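Local coordinates for protein calmodulin, putative (PDB 6TJ6) that binds calcium through an EF-hand and, much as the related essential light chains of myosin do, packs against another protein chain, at residues P6-A11 with R33-S38; D27-I32 with K45-S50; G86-D91 with I124-F129. All coordinates share one frame; numbering follows the deposited sequence.

Contact 1: P6-A11 with R33-S38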
ATOM      1  N   PRO A   6     -10.277   2.594  -3.397  1.00 96.41           N
ATOM      2  CA  PRO A   6     -11.461   2.339  -2.566  1.00 86.55           C
ATOM      3  C   PRO A   6     -11.079   1.983  -1.135  1.00 75.61           C
ATOM      4  O   PRO A   6     -10.071   1.320  -0.885  1.00 67.91           O
ATOM      5  CB  PRO A   6     -12.147   1.172  -3.281  1.00 88.38           C
ATOM      6  CG  PRO A   6     -11.766   1.362  -4.714  1.00 88.78           C
ATOM      7  CD  PRO A   6     -10.350   1.888  -4.688  1.00 93.98           C
ATOM      8  N   ARG A   7     -11.918   2.423  -0.193  1.00 73.81           N
ATOM      9  CA  ARG A   7     -11.518   2.461   1.211  1.00 59.90           C
ATOM     10  C   ARG A   7     -11.370   1.063   1.806  1.00 51.69           C
ATOM     11  O   ARG A   7     -10.424   0.807   2.561  1.00 52.22           O
ATOM     12  CB  ARG A   7     -12.522   3.294   2.008  1.00 66.95           C
ATOM     13  CG  ARG A   7     -12.098   3.585   3.435  1.00 82.43           C
ATOM     14  CD  ARG A   7     -12.991   4.636   4.090  1.00 92.43           C
ATOM     15  NE  ARG A   7     -12.703   5.988   3.615  1.00 94.59           N
ATOM     16  CZ  ARG A   7     -11.680   6.724   4.038  1.00 94.17           C
ATOM     17  NH1 ARG A   7     -10.838   6.235   4.939  1.00 88.06           N
ATOM     18  NH2 ARG A   7     -11.490   7.944   3.557  1.00 93.08           N
ATOM     19  N   VAL A   8     -12.283   0.143   1.483  1.00 49.83           N
ATOM     20  CA  VAL A   8     -12.257  -1.180   2.106  1.00 53.08           C
ATOM     21  C   VAL A   8     -11.047  -1.978   1.627  1.00 47.21           C
ATOM     22  O   VAL A   8     -10.333  -2.603   2.426  1.00 46.95           O
ATOM     23  CB  VAL A   8     -13.576  -1.926   1.825  1.00 52.55           C
ATOM     24  CG1 VAL A   8     -13.461  -3.390   2.211  1.00 49.44           C
ATOM     25  CG2 VAL A   8     -14.731  -1.264   2.568  1.00 49.08           C
ATOM     26  N   ARG A   9     -10.807  -1.977   0.313  1.00 47.23           N
ATOM     27  CA  ARG A   9      -9.659  -2.689  -0.237  1.00 49.90           C
ATOM     28  C   ARG A   9      -8.351  -2.129   0.307  1.00 47.03           C
ATOM     29  O   ARG A   9      -7.436  -2.887   0.668  1.00 51.66           O
ATOM     30  CB  ARG A   9      -9.692  -2.612  -1.767  1.00 52.67           C
ATOM     31  CG  ARG A   9      -8.546  -3.323  -2.467  1.00 58.70           C
ATOM     32  CD  ARG A   9      -8.791  -3.437  -3.969  1.00 70.05           C
ATOM     33  NE  ARG A   9      -9.157  -4.795  -4.369  1.00 80.35           N
ATOM     34  CZ  ARG A   9     -10.332  -5.136  -4.885  1.00 78.39           C
ATOM     35  NH1 ARG A   9     -10.571  -6.398  -5.217  1.00 75.78           N
ATOM     36  NH2 ARG A   9     -11.266  -4.215  -5.085  1.00 86.54           N
ATOM     37  N   GLU A  10      -8.253  -0.801   0.394  1.00 51.66           N
ATOM     38  CA  GLU A  10      -7.061  -0.185   0.961  1.00 48.02           C
ATOM     39  C   GLU A  10      -6.893  -0.551   2.430  1.00 55.10           C
ATOM     40  O   GLU A  10      -5.770  -0.767   2.891  1.00 48.73           O
ATOM     41  CB  GLU A  10      -7.121   1.331   0.797  1.00 55.39           C
ATOM     42  CG  GLU A  10      -5.820   2.023   1.147  1.00 64.89           C
ATOM     43  CD  GLU A  10      -5.966   3.524   1.217  1.00 77.18           C
ATOM     44  OE1 GLU A  10      -6.701   4.010   2.103  0.50 76.31           O
ATOM     45  OE2 GLU A  10      -5.351   4.217   0.382  0.50 78.91           O
ATOM     46  N   ALA A  11      -7.993  -0.620   3.183  1.00 52.77           N
ATOM     47  CA  ALA A  11      -7.893  -1.005   4.587  1.00 50.47           C
ATOM     48  C   ALA A  11      -7.366  -2.426   4.728  1.00 43.17           C
ATOM     49  O   ALA A  11      -6.521  -2.704   5.593  1.00 48.74           O
ATOM     50  CB  ALA A  11      -9.254  -0.866   5.268  1.00 51.79           C
ATOM     51  N   ARG A  33     -12.601  -1.133  12.094  1.00 43.88           N
ATOM     52  CA  ARG A  33     -12.764   0.176  12.708  1.00 48.68           C
ATOM     53  C   ARG A  33     -12.114   1.266  11.874  1.00 51.57           C
ATOM     54  O   ARG A  33     -12.564   2.418  11.905  1.00 48.37           O
ATOM     55  CB  ARG A  33     -12.192   0.174  14.129  1.00 52.40           C
ATOM     56  CG  ARG A  33     -12.948  -0.726  15.091  1.00 51.86           C
ATOM     57  CD  ARG A  33     -12.665  -0.367  16.545  1.00 53.62           C
ATOM     58  NE  ARG A  33     -13.526  -1.111  17.461  1.00 60.25           N
ATOM     59  CZ  ARG A  33     -13.083  -1.920  18.419  1.00 65.94           C
ATOM     60  NH1 ARG A  33     -11.780  -2.085  18.608  1.00 64.68           N
ATOM     61  NH2 ARG A  33     -13.949  -2.558  19.195  1.00 68.12           N
ATOM     62  N   SER A  34     -11.085   0.923  11.093  1.00 48.65           N
ATOM     63  CA  SER A  34     -10.431   1.944  10.285  1.00 54.34           C
ATOM     64  C   SER A  34     -11.353   2.497   9.208  1.00 57.22           C
ATOM     65  O   SER A  34     -11.117   3.608   8.719  1.00 53.87           O
ATOM     66  CB  SER A  34      -9.154   1.391   9.649  1.00 54.49           C
ATOM     67  OG  SER A  34      -9.446   0.558   8.540  1.00 51.96           O
ATOM     68  N   CYS A  35     -12.402   1.763   8.840  1.00 43.67           N
ATOM     69  CA  CYS A  35     -13.369   2.253   7.868  1.00 46.62           C
ATOM     70  C   CYS A  35     -14.545   2.965   8.524  1.00 56.90           C
ATOM     71  O   CYS A  35     -15.534   3.260   7.845  1.00 54.72           O
ATOM     72  CB  CYS A  35     -13.865   1.098   6.997  1.00 47.96           C
ATOM     73  SG  CYS A  35     -12.547   0.272   6.069  1.00 51.58           S
ATOM     74  N   GLY A  36     -14.459   3.243   9.824  1.00 56.91           N
ATOM     75  CA  GLY A  36     -15.511   3.935  10.537  1.00 51.25           C
ATOM     76  C   GLY A  36     -16.629   3.063  11.058  1.00 52.25           C
ATOM     77  O   GLY A  36     -17.692   3.591  11.403  1.00 51.91           O
ATOM     78  N   VAL A  37     -16.434   1.749  11.127  1.00 46.58           N
ATOM     79  CA  VAL A  37     -17.456   0.827  11.608  1.00 50.96           C
ATOM     80  C   VAL A  37     -17.097   0.377  13.017  1.00 57.12           C
ATOM     81  O   VAL A  37     -15.982  -0.096  13.265  1.00 53.59           O
ATOM     82  CB  VAL A  37     -17.604  -0.381  10.665  1.00 54.61           C
ATOM     83  CG1 VAL A  37     -18.581  -1.387  11.253  1.00 56.59           C
ATOM     84  CG2 VAL A  37     -18.071   0.078   9.291  1.00 54.05           C
ATOM     85  N   SER A  38     -18.042   0.533  13.943  1.00 57.48           N
ATOM     86  CA  SER A  38     -17.905   0.006  15.293  1.00 56.91           C
ATOM     87  C   SER A  38     -18.734  -1.264  15.417  1.00 57.55           C
ATOM     88  O   SER A  38     -19.934  -1.191  15.710  1.00 61.48           O
ATOM     89  CB  SER A  38     -18.355   1.032  16.335  1.00 60.75           C
ATOM     90  OG  SER A  38     -17.637   2.244  16.210  1.00 62.18           O
TER
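Arg7 and Val8 start a helix that leans on Cys35, which follows helix 26-34. These are the entering helix (7-15) and leaving helix (26-34) of the first EF-hand, meeting at the ends far from the calcium loop they flank. Arg7 comes first: its backbone O and the CG of its side chain both meet Cys35 SG, CG at 4.3 Å, at the partly exposed margin, while the residue also packs on an aromatic side chain of the chain of another protein. Val8 follows, lending its CG2 methyl to the sulfur at 4.4 Å. Its side chain also meets Phe56 of helix 53-64, and Cys35 meets Met60 of that same helix, which thus backs both sides of the contact. One turn on from Arg7 comes Ala11, which is buried and packs through its methyl alone. Cys35 SG is beside its backbone N, opposite the carbonyl carbon (chi1 -60°), and this sends the sulfur in among Arg7, Val8 and Ala11. No hydrogen bond spans the two segments. The one hydroxyl at the interface is satisfied within its own helix, Ser34 OG bonding to Ala31 O, so towards the first helix it offers plain packing: Ala11 CB sits 3.6 Å from Ser34 OG and equally 3.6 Å from Cys35 SG.

Contact 2: D27-I32 with K45-S50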
ATOM      1  N   ASP A  27      -5.792  -6.930  14.345  1.00 60.87           N
ATOM      2  CA  ASP A  27      -5.766  -6.238  13.060  1.00 62.44           C
ATOM      3  C   ASP A  27      -7.123  -6.296  12.368  1.00 56.40           C
ATOM      4  O   ASP A  27      -7.614  -5.273  11.873  1.00 58.44           O
ATOM      5  CB  ASP A  27      -4.676  -6.827  12.159  1.00 69.89           C
ATOM      6  CG  ASP A  27      -3.279  -6.599  12.710  1.00 84.67           C
ATOM      7  OD1 ASP A  27      -2.569  -7.593  12.966  1.00 89.88           O
ATOM      8  OD2 ASP A  27      -2.896  -5.424  12.897  1.00 93.35           O
ATOM      9  N   LEU A  28      -7.764  -7.473  12.362  1.00 48.51           N
ATOM     10  CA  LEU A  28      -9.095  -7.597  11.774  1.00 53.09           C
ATOM     11  C   LEU A  28     -10.015  -6.506  12.296  1.00 59.38           C
ATOM     12  O   LEU A  28     -10.455  -5.632  11.535  1.00 50.31           O
ATOM     13  CB  LEU A  28      -9.667  -8.989  12.052  1.00 52.80           C
ATOM     14  CG  LEU A  28     -10.997  -9.372  11.391  1.00 49.15           C
ATOM     15  CD1 LEU A  28     -11.107  -8.824   9.971  1.00 52.02           C
ATOM     16  CD2 LEU A  28     -11.172 -10.883  11.383  1.00 49.68           C
ATOM     17  N   VAL A  29     -10.250  -6.491  13.611  1.00 45.10           N
ATOM     18  CA  VAL A  29     -11.103  -5.457  14.193  1.00 44.15           C
ATOM     19  C   VAL A  29     -10.595  -4.080  13.797  1.00 41.80           C
ATOM     20  O   VAL A  29     -11.365  -3.223  13.340  1.00 49.87           O
ATOM     21  CB  VAL A  29     -11.182  -5.618  15.723  1.00 55.07           C
ATOM     22  CG1 VAL A  29     -11.927  -4.448  16.338  1.00 60.12           C
ATOM     23  CG2 VAL A  29     -11.859  -6.930  16.077  1.00 51.82           C
ATOM     24  N   LEU A  30      -9.280  -3.872  13.895  1.00 46.75           N
ATOM     25  CA  LEU A  30      -8.703  -2.586  13.522  1.00 44.85           C
ATOM     26  C   LEU A  30      -9.081  -2.219  12.094  1.00 46.84           C
ATOM     27  O   LEU A  30      -9.626  -1.135  11.846  1.00 55.16           O
ATOM     28  CB  LEU A  30      -7.183  -2.620  13.702  1.00 52.30           C
ATOM     29  CG  LEU A  30      -6.668  -2.103  15.050  1.00 56.57           C
ATOM     30  CD1 LEU A  30      -7.549  -2.559  16.211  1.00 58.21           C
ATOM     31  CD2 LEU A  30      -5.231  -2.545  15.271  1.00 48.41           C
ATOM     32  N   ALA A  31      -8.853  -3.139  11.149  1.00 49.95           N
ATOM     33  CA  ALA A  31      -9.248  -2.884   9.768  1.00 50.79           C
ATOM     34  C   ALA A  31     -10.692  -2.413   9.708  1.00 47.21           C
ATOM     35  O   ALA A  31     -10.988  -1.345   9.155  1.00 47.36           O
ATOM     36  CB  ALA A  31      -9.051  -4.140   8.918  1.00 45.15           C
ATOM     37  N   ILE A  32     -11.593  -3.158  10.353  1.00 47.09           N
ATOM     38  CA  ILE A  32     -13.000  -2.779  10.343  1.00 50.78           C
ATOM     39  C   ILE A  32     -13.163  -1.376  10.906  1.00 52.04           C
ATOM     40  O   ILE A  32     -13.732  -0.486  10.255  1.00 44.82           O
ATOM     41  CB  ILE A  32     -13.839  -3.812  11.117  1.00 56.75           C
ATOM     42  CG1 ILE A  32     -13.745  -5.175  10.430  1.00 50.39           C
ATOM     43  CG2 ILE A  32     -15.285  -3.362  11.214  1.00 51.59           C
ATOM     44  CD1 ILE A  32     -14.367  -6.314  11.216  1.00 50.68           C
ATOM     45  N   LYS A  45     -17.473 -11.171  18.522  1.00 73.09           N
ATOM     46  CA  LYS A  45     -17.356 -12.571  18.913  1.00 73.06           C
ATOM     47  C   LYS A  45     -17.559 -13.503  17.727  1.00 72.18           C
ATOM     48  O   LYS A  45     -16.934 -14.568  17.661  1.00 74.11           O
ATOM     49  CB  LYS A  45     -18.363 -12.905  20.017  1.00 73.77           C
ATOM     50  N   ALA A  46     -18.413 -13.120  16.777  1.00 75.40           N
ATOM     51  CA  ALA A  46     -18.714 -13.979  15.638  1.00 73.62           C
ATOM     52  C   ALA A  46     -17.655 -13.927  14.544  1.00 71.39           C
ATOM     53  O   ALA A  46     -17.717 -14.741  13.614  1.00 68.93           O
ATOM     54  CB  ALA A  46     -20.075 -13.608  15.047  1.00 76.81           C
ATOM     55  N   LEU A  47     -16.702 -13.004  14.623  1.00 72.01           N
ATOM     56  CA  LEU A  47     -15.682 -12.898  13.590  1.00 68.71           C
ATOM     57  C   LEU A  47     -14.866 -14.186  13.519  1.00 66.15           C
ATOM     58  O   LEU A  47     -14.594 -14.808  14.553  1.00 67.84           O
ATOM     59  CB  LEU A  47     -14.757 -11.709  13.863  1.00 61.12           C
ATOM     60  CG  LEU A  47     -15.332 -10.308  13.647  1.00 58.65           C
ATOM     61  CD1 LEU A  47     -14.313  -9.251  14.046  1.00 56.61           C
ATOM     62  CD2 LEU A  47     -15.764 -10.120  12.200  1.00 56.78           C
ATOM     63  N   PRO A  48     -14.467 -14.621  12.322  1.00 64.46           N
ATOM     64  CA  PRO A  48     -13.675 -15.853  12.210  1.00 65.54           C
ATOM     65  C   PRO A  48     -12.241 -15.661  12.671  1.00 70.70           C
ATOM     66  O   PRO A  48     -11.846 -14.548  13.034  1.00 63.24           O
ATOM     67  CB  PRO A  48     -13.744 -16.174  10.711  1.00 62.19           C
ATOM     68  CG  PRO A  48     -13.932 -14.846  10.059  1.00 61.01           C
ATOM     69  CD  PRO A  48     -14.783 -14.039  11.006  1.00 59.16           C
ATOM     70  N   MET A  49     -11.453 -16.740  12.657  1.00 85.40           N
ATOM     71  CA  MET A  49     -10.057 -16.643  13.072  1.00 87.85           C
ATOM     72  C   MET A  49      -9.291 -15.661  12.193  1.00 79.54           C
ATOM     73  O   MET A  49      -8.542 -14.814  12.693  1.00 77.67           O
ATOM     74  CB  MET A  49      -9.397 -18.022  13.042  1.00 97.16           C
ATOM     75  CG  MET A  49      -9.793 -18.932  14.195  0.50111.04           C
ATOM     76  SD  MET A  49      -8.381 -19.878  14.800  1.00120.87           S
ATOM     77  CE  MET A  49      -9.167 -20.963  15.989  0.50123.34           C
ATOM     78  N   SER A  50      -9.479 -15.752  10.877  1.00 71.35           N
ATOM     79  CA  SER A  50      -8.813 -14.856   9.943  1.00 65.89           C
ATOM     80  C   SER A  50      -9.680 -14.699   8.702  1.00 62.59           C
ATOM     81  O   SER A  50     -10.608 -15.476   8.459  1.00 60.17           O
ATOM     82  CB  SER A  50      -7.416 -15.369   9.577  1.00 57.78           C
ATOM     83  OG  SER A  50      -7.485 -16.610   8.898  1.00 71.89           O
TER
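Leu47 reaches across to helix 26-34 and puts one methyl, CD1, among three side chains of that helix. Val29 CG2 is nearest, 3.9 Å from Leu47 CD1, and the two side chains cross at about a right angle. Ile32 meets Leu47 tip to tip, its CD1 4.1 Å from Leu47 CD1 and barely farther from CD2, so it touches both arms of the fork. Leu28 completes the set with its branch point, CG lying 4.2 Å from Leu47 CD1. An extended Leu47 makes this possible: its CG stands opposite the carbonyl carbon (chi1 -72°) and CD1 continues the chain outward (chi2 176°). Trp59 of helix 53-64 touches both Leu47 and Ile32, and Phe56 adds to the cover of Ile32; Leu28 and Ile32 are buried here, while Val29 and Leu47 are partly exposed, at the margin of the N-terminal lobe's apolar core. In terms of the paired EF-hand fold, helix 26-34 leaves the first hand, while 45-50 leads from helix 41-46 into a short link that probably takes the place of the loop of a second hand. Along that link the packing thins out. Leu28 CD2 faces a backbone oxygen, Pro48 O, at 4.1 Å, and the proline ring itself stays back, its CD 4.8 Å from Leu28 CD2. Pro48 and Met49 are exposed, and the Met49 side chain starts off away from the helix. The Ser50 side chain also starts off away from the helix and touches Glu22 and Ser24 of the strand paired with its own. Next to it, Met49 O accepts a hydrogen bond from Ser24 OG, two residues along the same strand from Glu22, a calcium ligand.

Contact 3: G86-D91 with I124-F129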
ATOM      1  N   GLY A  86     -23.400  21.492  17.444  1.00 99.50           N
ATOM      2  CA  GLY A  86     -22.567  20.824  16.466  1.00 94.38           C
ATOM      3  C   GLY A  86     -21.093  20.841  16.790  1.00 90.71           C
ATOM      4  O   GLY A  86     -20.269  20.745  15.878  1.00 88.24           O
ATOM      5  N   THR A  87     -20.731  20.964  18.068  1.00 93.34           N
ATOM      6  CA  THR A  87     -19.335  21.068  18.467  1.00 95.22           C
ATOM      7  C   THR A  87     -19.061  20.183  19.677  1.00 93.48           C
ATOM      8  O   THR A  87     -19.953  19.913  20.484  1.00 96.65           O
ATOM      9  CB  THR A  87     -18.936  22.509  18.815  1.00 97.81           C
ATOM     10  OG1 THR A  87     -19.492  22.868  20.086  1.00 99.41           O
ATOM     11  CG2 THR A  87     -19.418  23.495  17.759  1.00 95.32           C
ATOM     12  N   VAL A  88     -17.807  19.742  19.795  1.00 88.92           N
ATOM     13  CA  VAL A  88     -17.321  19.063  20.990  1.00 86.72           C
ATOM     14  C   VAL A  88     -15.994  19.690  21.395  1.00 90.10           C
ATOM     15  O   VAL A  88     -15.254  20.222  20.561  1.00 91.50           O
ATOM     16  CB  VAL A  88     -17.159  17.536  20.793  1.00 81.22           C
ATOM     17  CG1 VAL A  88     -18.486  16.893  20.418  1.00 78.94           C
ATOM     18  CG2 VAL A  88     -16.085  17.228  19.756  1.00 83.74           C
ATOM     19  N   SER A  89     -15.698  19.622  22.692  1.00 89.74           N
ATOM     20  CA  SER A  89     -14.489  20.233  23.229  1.00 88.79           C
ATOM     21  C   SER A  89     -13.246  19.499  22.737  1.00 86.29           C
ATOM     22  O   SER A  89     -13.176  18.267  22.788  1.00 81.08           O
ATOM     23  CB  SER A  89     -14.535  20.235  24.755  1.00 95.09           C
ATOM     24  OG  SER A  89     -13.231  20.317  25.299  1.00 98.11           O
ATOM     25  N   ALA A  90     -12.256  20.265  22.272  1.00 90.62           N
ATOM     26  CA  ALA A  90     -11.051  19.658  21.717  1.00 86.89           C
ATOM     27  C   ALA A  90     -10.190  19.024  22.805  1.00 85.54           C
ATOM     28  O   ALA A  90      -9.644  17.931  22.612  1.00 90.65           O
ATOM     29  CB  ALA A  90     -10.250  20.702  20.938  1.00 96.98           C
ATOM     30  N   ASP A  91     -10.050  19.692  23.954  1.00 89.36           N
ATOM     31  CA  ASP A  91      -9.194  19.153  25.005  1.00 90.14           C
ATOM     32  C   ASP A  91      -9.823  17.934  25.671  1.00 81.37           C
ATOM     33  O   ASP A  91      -9.101  17.029  26.104  1.00 76.49           O
ATOM     34  CB  ASP A  91      -8.876  20.238  26.035  1.00 89.47           C
ATOM     35  CG  ASP A  91      -7.613  19.940  26.823  1.00 83.00           C
ATOM     36  N   ILE A 124     -14.806  21.569  18.113  1.00115.56           N
ATOM     37  CA  ILE A 124     -14.653  20.727  16.931  1.00107.89           C
ATOM     38  C   ILE A 124     -16.024  20.558  16.298  1.00117.19           C
ATOM     39  O   ILE A 124     -16.947  20.050  16.943  1.00117.88           O
ATOM     40  CB  ILE A 124     -14.048  19.354  17.270  1.00 97.91           C
ATOM     41  CG1 ILE A 124     -12.615  19.505  17.784  1.00 90.74           C
ATOM     42  CG2 ILE A 124     -14.094  18.440  16.052  1.00 92.22           C
ATOM     43  CD1 ILE A 124     -11.927  18.182  18.053  1.00 78.53           C
ATOM     44  N   GLN A 125     -16.151  20.957  15.032  1.00121.07           N
ATOM     45  CA  GLN A 125     -17.431  20.848  14.341  1.00122.43           C
ATOM     46  C   GLN A 125     -17.879  19.403  14.142  1.00115.62           C
ATOM     47  O   GLN A 125     -19.021  19.182  13.728  1.00122.18           O
ATOM     48  CB  GLN A 125     -17.348  21.564  12.990  1.00126.38           C
ATOM     49  CG  GLN A 125     -16.905  23.023  13.068  1.00130.53           C
ATOM     50  CD  GLN A 125     -17.978  23.946  13.622  1.00133.97           C
ATOM     51  OE1 GLN A 125     -18.388  23.823  14.775  1.00136.43           O
ATOM     52  NE2 GLN A 125     -18.434  24.881  12.797  1.00134.15           N
ATOM     53  N   TYR A 126     -17.016  18.434  14.456  1.00100.54           N
ATOM     54  CA  TYR A 126     -17.165  16.991  14.248  1.00 88.94           C
ATOM     55  C   TYR A 126     -17.952  16.563  13.007  1.00 90.36           C
ATOM     56  O   TYR A 126     -17.536  15.619  12.330  1.00 89.36           O
ATOM     57  CB  TYR A 126     -17.732  16.314  15.510  1.00 82.58           C
ATOM     58  CG  TYR A 126     -19.146  16.634  15.958  1.00 84.21           C
ATOM     59  CD1 TYR A 126     -20.246  16.047  15.345  1.00 83.56           C
ATOM     60  CD2 TYR A 126     -19.374  17.453  17.057  1.00 77.40           C
ATOM     61  CE1 TYR A 126     -21.534  16.310  15.779  1.00 79.43           C
ATOM     62  CE2 TYR A 126     -20.658  17.717  17.499  1.00 80.08           C
ATOM     63  CZ  TYR A 126     -21.735  17.146  16.854  1.00 84.28           C
ATOM     64  OH  TYR A 126     -23.016  17.406  17.287  1.00 85.92           O
ATOM     65  N   ALA A 127     -19.070  17.214  12.683  1.00 91.70           N
ATOM     66  CA  ALA A 127     -19.741  16.911  11.421  1.00 91.13           C
ATOM     67  C   ALA A 127     -18.821  17.211  10.243  1.00 92.96           C
ATOM     68  O   ALA A 127     -18.519  16.331   9.427  1.00 87.40           O
ATOM     69  CB  ALA A 127     -21.045  17.700  11.308  1.00 99.37           C
ATOM     70  N   ASN A 128     -18.354  18.460  10.152  1.00 96.00           N
ATOM     71  CA  ASN A 128     -17.352  18.819   9.153  1.00 99.00           C
ATOM     72  C   ASN A 128     -16.113  17.943   9.283  1.00 91.75           C
ATOM     73  O   ASN A 128     -15.511  17.547   8.277  1.00 90.45           O
ATOM     74  CB  ASN A 128     -16.986  20.297   9.302  1.00102.58           C
ATOM     75  CG  ASN A 128     -16.246  20.844   8.099  1.00109.82           C
ATOM     76  OD1 ASN A 128     -16.406  20.357   6.980  0.50110.72           O
ATOM     77  ND2 ASN A 128     -15.434  21.871   8.322  0.50111.79           N
ATOM     78  N   PHE A 129     -15.733  17.610  10.516  1.00 89.26           N
ATOM     79  CA  PHE A 129     -14.539  16.801  10.746  1.00 85.76           C
ATOM     80  C   PHE A 129     -14.734  15.372  10.249  1.00 83.46           C
ATOM     81  O   PHE A 129     -13.887  14.835   9.524  1.00 86.22           O
ATOM     82  CB  PHE A 129     -14.187  16.838  12.235  1.00 84.48           C
ATOM     83  CG  PHE A 129     -13.202  15.792  12.662  1.00 85.53           C
ATOM     84  CD1 PHE A 129     -11.892  15.822  12.212  1.00 87.69           C
ATOM     85  CD2 PHE A 129     -13.583  14.794  13.545  1.00 80.05           C
ATOM     86  CE1 PHE A 129     -10.983  14.860  12.621  1.00 84.43           C
ATOM     87  CE2 PHE A 129     -12.681  13.832  13.956  1.00 78.26           C
ATOM     88  CZ  PHE A 129     -11.378  13.865  13.494  1.00 78.55           C
TER
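Val88 and Ile124 pair as a loosely bonded antiparallel bridge between the two loops of the C-terminal lobe. The sounder bond runs from Val88 N to Ile124 O, 3.0 Å long with 146° at the hydrogen and the donor tilted 17° from the carbonyl plane. The return bond, Ile124 N to Val88 O, is bent and weak. Ile124 O has a second, softer partner in Thr87 CA, a CA-H...O contact of 3.0 Å. Such bridges couple the loops of an EF-hand pair; the loop from Asp81 to Glu92, which includes Thr87, resembles an EF-hand calcium loop, though no metal sits in it here. On the face that carries Val88 and Ile124 the side chains are apolar: Val88 CG2 lies 3.9 Å from Ile124 CB, and Ile124 CG1 reaches Ala90 CB of helix 90-100 at 4.1 Å. The Tyr126 ring leans against 86-88 with Gly86 O over one face and Thr87 C and Val88 N in plane at its edge. Val88 CG1 comes to 3.5 Å from Tyr126 CD2, the two side chains crossing at about a right angle. With CG between backbone N and carbonyl carbon (chi1 66°), the ring is directed at Gly86-Val88, and its OH bonds to Asp81 OD2. Phe77 lies nearly parallel to the ring. On the exposed side, Gln125 bends at chi2 and lays OE1 3.2 Å from Thr87 CG2.

Contacts 1 and 2 share helix 26-34 and touch one another, Val37 CB of 33-38 lying 3.8 Å from Ile32 CG2. Contact 3 stands apart in the C-terminal lobe, its centre about 22 Å from that of contact 1 and about 29 Å from that of contact 2. The first two hold by side-chain packing, with no hydrogen bond across either; contact 1 is buried around a sulfur, whereas contact 2 runs from aliphatic core out to an exposed link. Contact 3 is buried too, but it mainly pairs two loops, and there backbone bonding and a tyrosine ring take over. Helix 53-64 backs both N-terminal contacts, while helix 69-78 lines the third.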